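Long-range contacts in thioredoxin-like protein (Parabacteroides distasonis, PDB 4FO5), which is of unproven function but, as a thioredoxin-like member of the AhpC/TSA family, probably belongs among the thiol-disulfide or peroxide-handling oxidoreductases: residues V7-A13 with E123-A129; Y34-W40 with F115-N121. All blocks are in the same frame, centred on the assembly; numbering follows the deposited sequence.

Interaction 1 (V7-A13 with E123-A129)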
loop_
_atom_site.group_PDB
_atom_site.type_symbol
_atom_site.label_atom_id
_atom_site.label_comp_id
_atom_site.label_asym_id
_atom_site.label_seq_id
_atom_site.Cartn_x
_atom_site.Cartn_y
_atom_site.Cartn_z
ATOM N N VAL A 7 11.697 4.855 4.975
ATOM C CA VAL A 7 10.244 4.770 5.192
ATOM C C VAL A 7 9.687 6.051 5.838
ATOM O O VAL A 7 8.536 6.064 6.272
ATOM C CB VAL A 7 9.848 3.519 6.017
ATOM C CG1 VAL A 7 10.132 2.248 5.229
ATOM C CG2 VAL A 7 10.529 3.506 7.387
ATOM N N ASN A 8 10.481 7.112 5.893
ATOM C CA ASN A 8 10.004 8.373 6.434
ATOM C C ASN A 8 9.529 9.282 5.320
ATOM O O ASN A 8 10.056 9.205 4.208
ATOM C CB ASN A 8 11.107 9.060 7.262
ATOM C CG ASN A 8 11.337 8.350 8.567
ATOM O OD1 ASN A 8 10.396 7.901 9.224
ATOM N ND2 ASN A 8 12.586 8.179 8.936
ATOM N N PRO A 9 8.591 10.208 5.597
ATOM C CA PRO A 9 8.166 11.147 4.550
ATOM C C PRO A 9 9.359 11.973 4.103
ATOM O O PRO A 9 10.222 12.334 4.916
ATOM C CB PRO A 9 7.093 11.976 5.257
ATOM C CG PRO A 9 6.571 11.032 6.313
ATOM C CD PRO A 9 7.845 10.465 6.846
ATOM N N GLY A 10 9.467 12.150 2.797
ATOM C CA GLY A 10 10.613 12.827 2.219
ATOM C C GLY A 10 11.632 11.826 1.721
ATOM O O GLY A 10 12.536 12.208 0.999
ATOM N N ASP A 11 11.502 10.535 2.086
ATOM C CA ASP A 11 12.421 9.487 1.612
ATOM C C ASP A 11 11.935 8.858 0.333
ATOM O O ASP A 11 10.742 8.867 0.065
ATOM C CB ASP A 11 12.585 8.344 2.643
ATOM C CG ASP A 11 13.314 8.708 3.912
ATOM O OD1 ASP A 11 13.996 9.762 3.924
ATOM O OD2 ASP A 11 13.208 7.936 4.901
ATOM N N LEU A 12 12.857 8.245 -0.413
ATOM C CA LEU A 12 12.553 7.441 -1.589
ATOM C C LEU A 12 12.013 6.149 -1.107
ATOM O O LEU A 12 12.701 5.482 -0.335
ATOM C CB LEU A 12 13.839 7.164 -2.368
ATOM C CG LEU A 12 14.142 7.986 -3.580
ATOM C CD1 LEU A 12 15.568 7.727 -4.021
ATOM C CD2 LEU A 12 13.174 7.684 -4.698
ATOM N N ALA A 13 10.800 5.772 -1.508
ATOM C CA ALA A 13 10.235 4.500 -1.048
ATOM C C ALA A 13 11.061 3.322 -1.594
ATOM O O ALA A 13 11.441 3.338 -2.771
ATOM C CB ALA A 13 8.778 4.364 -1.487
ATOM N N GLU A 123 7.258 10.681 -8.210
ATOM C CA GLU A 123 8.711 10.620 -8.206
ATOM C C GLU A 123 9.222 9.546 -7.223
ATOM O O GLU A 123 10.426 9.463 -6.986
ATOM C CB GLU A 123 9.289 11.994 -7.869
ATOM C CG GLU A 123 9.141 12.981 -9.006
ATOM C CD GLU A 123 9.598 14.389 -8.690
ATOM O OE1 GLU A 123 10.300 14.576 -7.671
ATOM O OE2 GLU A 123 9.247 15.310 -9.462
ATOM N N GLY A 124 8.309 8.725 -6.692
ATOM C CA GLY A 124 8.646 7.645 -5.765
ATOM C C GLY A 124 9.050 8.097 -4.369
ATOM O O GLY A 124 9.667 7.336 -3.618
ATOM N N VAL A 125 8.651 9.316 -3.993
ATOM C CA VAL A 125 8.983 9.905 -2.700
ATOM C C VAL A 125 7.781 9.771 -1.762
ATOM O O VAL A 125 6.657 10.056 -2.174
ATOM C CB VAL A 125 9.441 11.383 -2.874
ATOM C CG1 VAL A 125 9.704 12.068 -1.531
ATOM C CG2 VAL A 125 10.685 11.460 -3.769
ATOM N N ILE A 126 8.019 9.329 -0.506
ATOM C CA ILE A 126 6.914 9.214 0.480
ATOM C C ILE A 126 6.517 10.627 0.859
ATOM O O ILE A 126 7.380 11.390 1.298
ATOM C CB ILE A 126 7.346 8.389 1.736
ATOM C CG1 ILE A 126 7.698 6.942 1.330
ATOM C CG2 ILE A 126 6.255 8.446 2.820
ATOM C CD1 ILE A 126 8.622 6.204 2.261
ATOM N N ILE A 127 5.246 10.994 0.659
ATOM C CA ILE A 127 4.793 12.333 1.029
ATOM C C ILE A 127 3.900 12.277 2.299
ATOM O O ILE A 127 3.631 13.309 2.886
ATOM C CB ILE A 127 4.096 13.061 -0.141
ATOM C CG1 ILE A 127 2.950 12.210 -0.725
ATOM C CG2 ILE A 127 5.132 13.470 -1.213
ATOM C CD1 ILE A 127 1.940 12.958 -1.505
ATOM N N ALA A 128 3.425 11.086 2.688
ATOM C CA ALA A 128 2.586 10.882 3.872
ATOM C C ALA A 128 2.663 9.421 4.323
ATOM O O ALA A 128 2.906 8.536 3.513
ATOM C CB ALA A 128 1.135 11.274 3.592
ATOM N N ALA A 129 2.472 9.182 5.622
ATOM C CA ALA A 129 2.526 7.847 6.220
ATOM C C ALA A 129 1.280 7.643 7.048
ATOM O O ALA A 129 0.750 8.626 7.564
ATOM C CB ALA A 129 3.777 7.718 7.096
HETATM O O HOH W 1 10.751 4.818 -4.801
#
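G124 O is gripped by two donors: A13 N at 2.9 Å and a bridging water that also donates to A13 O. The amide of A13 comes nearly head-on to the carbonyl. The contact lays an N-terminal loop, 7-13, along residues 123-125 and the start of edge strand 126-129 of the thioredoxin-fold sheet. Two more backbone bonds continue the seam. I126 N donates to D11 O, and G10 N donates to I126 O at 2.7 Å with an N-H...O angle of 172°. Both polar backbone atoms of I126 are thus engaged. L12 and V125 form a single beta bridge between the A13-G124 and D11-I126 bonds. A type II turn from N8 to D11 shapes the loop, closed by D11 N to N8 O. D11 OD2 accepts a hydrogen bond from N8 N, from above the carboxylate plane. I126 is the buried side chain that fills the bend of the loop. Its CG1 stands beside its own backbone N (chi1 -63°) and meets A13 CB at 4.0 Å. The other branch, CG2, lies 3.7 Å from P9 CA. V125 CG1 packs against the backbone of G10. At the far end of the isoleucine, I126 CD1 rests 3.6 Å from V7 CA.

Interaction 2 (Y34-W40 with F115-N121)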
loop_
_atom_site.group_PDB
_atom_site.type_symbol
_atom_site.label_atom_id
_atom_site.label_comp_id
_atom_site.label_asym_id
_atom_site.label_seq_id
_atom_site.Cartn_x
_atom_site.Cartn_y
_atom_site.Cartn_z
ATOM N N TYR A 34 -0.298 9.269 -8.037
ATOM C CA TYR A 34 0.197 8.935 -6.706
ATOM C C TYR A 34 -0.086 7.458 -6.426
ATOM O O TYR A 34 -0.928 6.862 -7.098
ATOM C CB TYR A 34 -0.437 9.842 -5.620
ATOM C CG TYR A 34 0.096 11.263 -5.547
ATOM C CD1 TYR A 34 0.892 11.791 -6.567
ATOM C CD2 TYR A 34 -0.209 12.086 -4.473
ATOM C CE1 TYR A 34 1.359 13.105 -6.516
ATOM C CE2 TYR A 34 0.229 13.411 -4.424
ATOM C CZ TYR A 34 1.016 13.915 -5.445
ATOM O OH TYR A 34 1.464 15.215 -5.376
ATOM N N THR A 35 0.680 6.842 -5.512
ATOM C CA THR A 35 0.459 5.449 -5.119
ATOM C C THR A 35 0.201 5.389 -3.601
ATOM O O THR A 35 0.962 5.949 -2.801
ATOM C CB THR A 35 1.636 4.514 -5.507
ATOM O OG1 THR A 35 1.952 4.692 -6.872
ATOM C CG2 THR A 35 1.311 3.032 -5.306
ATOM N N LEU A 36 -0.853 4.681 -3.239
ATOM C CA LEU A 36 -1.156 4.352 -1.866
ATOM C C LEU A 36 -0.639 2.921 -1.667
ATOM O O LEU A 36 -1.244 1.956 -2.167
ATOM C CB LEU A 36 -2.654 4.491 -1.520
ATOM C CG LEU A 36 -2.998 4.087 -0.064
ATOM C CD1 LEU A 36 -2.331 5.015 0.948
ATOM C CD2 LEU A 36 -4.470 4.061 0.145
ATOM N N LEU A 37 0.515 2.812 -0.991
ATOM C CA LEU A 37 1.136 1.539 -0.655
ATOM C C LEU A 37 0.638 1.120 0.710
ATOM O O LEU A 37 0.862 1.846 1.661
ATOM C CB LEU A 37 2.669 1.661 -0.671
ATOM C CG LEU A 37 3.439 0.432 -0.237
ATOM C CD1 LEU A 37 3.232 -0.713 -1.236
ATOM C CD2 LEU A 37 4.903 0.749 -0.161
ATOM N N ASN A 38 -0.068 -0.010 0.809
ATOM C CA ASN A 38 -0.594 -0.448 2.080
ATOM C C ASN A 38 -0.212 -1.900 2.404
ATOM O O ASN A 38 -0.299 -2.765 1.549
ATOM C CB ASN A 38 -2.106 -0.274 2.106
ATOM C CG ASN A 38 -2.687 -0.592 3.437
ATOM O OD1 ASN A 38 -2.383 0.055 4.430
ATOM N ND2 ASN A 38 -3.555 -1.593 3.484
ATOM N N PHE A 39 0.253 -2.144 3.630
ATOM C CA PHE A 39 0.615 -3.475 4.114
ATOM C C PHE A 39 -0.404 -3.915 5.106
ATOM O O PHE A 39 -0.788 -3.145 5.990
ATOM C CB PHE A 39 2.021 -3.479 4.745
ATOM C CG PHE A 39 3.104 -3.165 3.741
ATOM C CD1 PHE A 39 3.610 -4.155 2.912
ATOM C CD2 PHE A 39 3.552 -1.860 3.563
ATOM C CE1 PHE A 39 4.612 -3.865 1.976
ATOM C CE2 PHE A 39 4.559 -1.572 2.641
ATOM C CZ PHE A 39 5.075 -2.573 1.848
ATOM N N TRP A 40 -0.844 -5.163 4.979
ATOM C CA TRP A 40 -1.832 -5.758 5.863
ATOM C C TRP A 40 -1.681 -7.278 5.853
ATOM O O TRP A 40 -0.921 -7.820 5.056
ATOM C CB TRP A 40 -3.269 -5.352 5.423
ATOM C CG TRP A 40 -3.673 -5.970 4.118
ATOM C CD1 TRP A 40 -3.223 -5.630 2.880
ATOM C CD2 TRP A 40 -4.537 -7.102 3.934
ATOM N NE1 TRP A 40 -3.778 -6.451 1.931
ATOM C CE2 TRP A 40 -4.578 -7.377 2.551
ATOM C CE3 TRP A 40 -5.276 -7.915 4.808
ATOM C CZ2 TRP A 40 -5.333 -8.432 2.014
ATOM C CZ3 TRP A 40 -6.017 -8.966 4.274
ATOM C CH2 TRP A 40 -6.052 -9.204 2.894
ATOM N N PHE A 115 2.008 -2.938 10.708
ATOM C CA PHE A 115 1.487 -2.719 9.369
ATOM C C PHE A 115 1.195 -1.243 9.197
ATOM O O PHE A 115 0.657 -0.603 10.096
ATOM C CB PHE A 115 0.259 -3.584 9.118
ATOM C CG PHE A 115 0.648 -5.031 8.992
ATOM C CD1 PHE A 115 1.557 -5.442 8.024
ATOM C CD2 PHE A 115 0.131 -5.981 9.855
ATOM C CE1 PHE A 115 1.920 -6.785 7.908
ATOM C CE2 PHE A 115 0.486 -7.323 9.733
ATOM C CZ PHE A 115 1.380 -7.716 8.763
ATOM N N LYS A 116 1.620 -0.705 8.071
ATOM C CA LYS A 116 1.613 0.708 7.775
ATOM C C LYS A 116 1.203 0.935 6.319
ATOM O O LYS A 116 1.182 -0.010 5.529
ATOM C CB LYS A 116 3.081 1.171 8.012
ATOM C CG LYS A 116 3.355 2.662 8.153
ATOM C CD LYS A 116 4.703 2.901 8.841
ATOM C CE LYS A 116 5.128 4.352 8.853
ATOM N NZ LYS A 116 6.562 4.510 9.228
ATOM N N ASN A 117 0.864 2.181 5.976
ATOM C CA ASN A 117 0.585 2.607 4.619
ATOM C C ASN A 117 1.434 3.852 4.316
ATOM O O ASN A 117 1.908 4.538 5.231
ATOM C CB ASN A 117 -0.910 2.835 4.342
ATOM C CG ASN A 117 -1.535 4.109 4.869
ATOM O OD1 ASN A 117 -0.978 5.222 4.803
ATOM N ND2 ASN A 117 -2.777 3.990 5.283
ATOM N N PHE A 118 1.657 4.101 3.040
ATOM C CA PHE A 118 2.467 5.216 2.575
ATOM C C PHE A 118 1.857 5.810 1.331
ATOM O O PHE A 118 1.485 5.082 0.415
ATOM C CB PHE A 118 3.914 4.743 2.248
ATOM C CG PHE A 118 4.620 4.000 3.355
ATOM C CD1 PHE A 118 4.477 2.623 3.493
ATOM C CD2 PHE A 118 5.384 4.681 4.290
ATOM C CE1 PHE A 118 5.082 1.944 4.543
ATOM C CE2 PHE A 118 6.028 3.991 5.319
ATOM C CZ PHE A 118 5.891 2.623 5.425
ATOM N N LEU A 119 1.727 7.127 1.307
ATOM C CA LEU A 119 1.309 7.848 0.119
ATOM C C LEU A 119 2.609 8.269 -0.598
ATOM O O LEU A 119 3.417 9.011 -0.041
ATOM C CB LEU A 119 0.403 9.038 0.464
ATOM C CG LEU A 119 -0.170 9.819 -0.731
ATOM C CD1 LEU A 119 -1.030 8.912 -1.634
ATOM C CD2 LEU A 119 -0.995 10.985 -0.245
ATOM N N ILE A 120 2.837 7.703 -1.779
ATOM C CA ILE A 120 4.021 7.912 -2.595
ATOM C C ILE A 120 3.642 8.754 -3.822
ATOM O O ILE A 120 2.692 8.409 -4.533
ATOM C CB ILE A 120 4.638 6.518 -2.979
ATOM C CG1 ILE A 120 4.926 5.649 -1.697
ATOM C CG2 ILE A 120 5.880 6.689 -3.843
ATOM C CD1 ILE A 120 5.215 4.116 -1.932
ATOM N N ASN A 121 4.427 9.832 -4.103
ATOM C CA ASN A 121 4.152 10.706 -5.245
ATOM C C ASN A 121 4.710 10.081 -6.549
ATOM O O ASN A 121 5.241 8.976 -6.507
ATOM C CB ASN A 121 4.671 12.144 -5.004
ATOM C CG ASN A 121 6.177 12.352 -5.008
ATOM O OD1 ASN A 121 6.976 11.470 -5.330
ATOM N ND2 ASN A 121 6.594 13.534 -4.634
HETATM O O HOH W 2 4.313 15.690 -4.286
HETATM O O HOH W 3 3.573 6.719 -7.243
HETATM O O HOH W 4 -3.198 1.164 6.751
#
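Strands 34-40 and 117-120 run antiparallel, their axes 4.6 Å apart at closest approach and 167° between their directions. T35 pairs with I120 and L37 with F118, each through two backbone bonds. F39 N to K116 O adds a fifth bond just before strand 117-120. T35, L37, F118 and I120 send their side chains to one face of the sheet. There I120 CD1 lies 3.8 Å from L37 CB, and L37 runs alongside F118. F118 CE1 then meets F39 CE2 edge to edge at 4.0 Å. Y109 packs on both of these rings. The other face carries L36, N38, N117 and L119, with helix 45-58 over N38 and N117. The amide planes of N38 and N117 are 57° apart. A water joins them, donating to N38 OD1 and accepting from N117 ND2. N117 OD1 accepts a hydrogen bond from V131 N. Y34 lays one ring face against N121, whose CA is 4.1 Å from the ring centroid. With chi1 at -75°, Y34 CG stands beside its own backbone N, which brings the ring over N121 CA. A water links Y34 OH to N121 ND2, while N121 OD1 accepts hydrogen bonds from the backbone N of E123 and V125. A serine in place of Y34 would probably leave N121 CA without its ring cover and break the water link to N121 ND2. At the other end the F115 ring has the W40 backbone over one face, and F115 CD1 touches F39 CB at 3.8 Å. Such a pairing of a central strand with the first strand of the C-terminal beta-hairpin is typical of the thioredoxin fold.

In the fold
Interactions 1 and 2 have centres about 9 Å apart and meet in one mixed sheet. Its strand order is 94-96, 66-72, 34-40, 117-120, 126-129. Interaction 2 joins two inner strands near the centre of the chain, and interaction 1 adds the N-terminal loop at the edge. Strands 117-120 and 126-129 follow each other in the chain and form a hairpin that carries one segment of each contact. I127 and A128 both face L119 there, as a classic beta bulge. V7 O also packs on F118 CE2. Along the chain, interaction 2 is nested within the loop closed by interaction 1. The N-terminal segment meets the C-terminal hairpin at the 126-129 edge of the sheet.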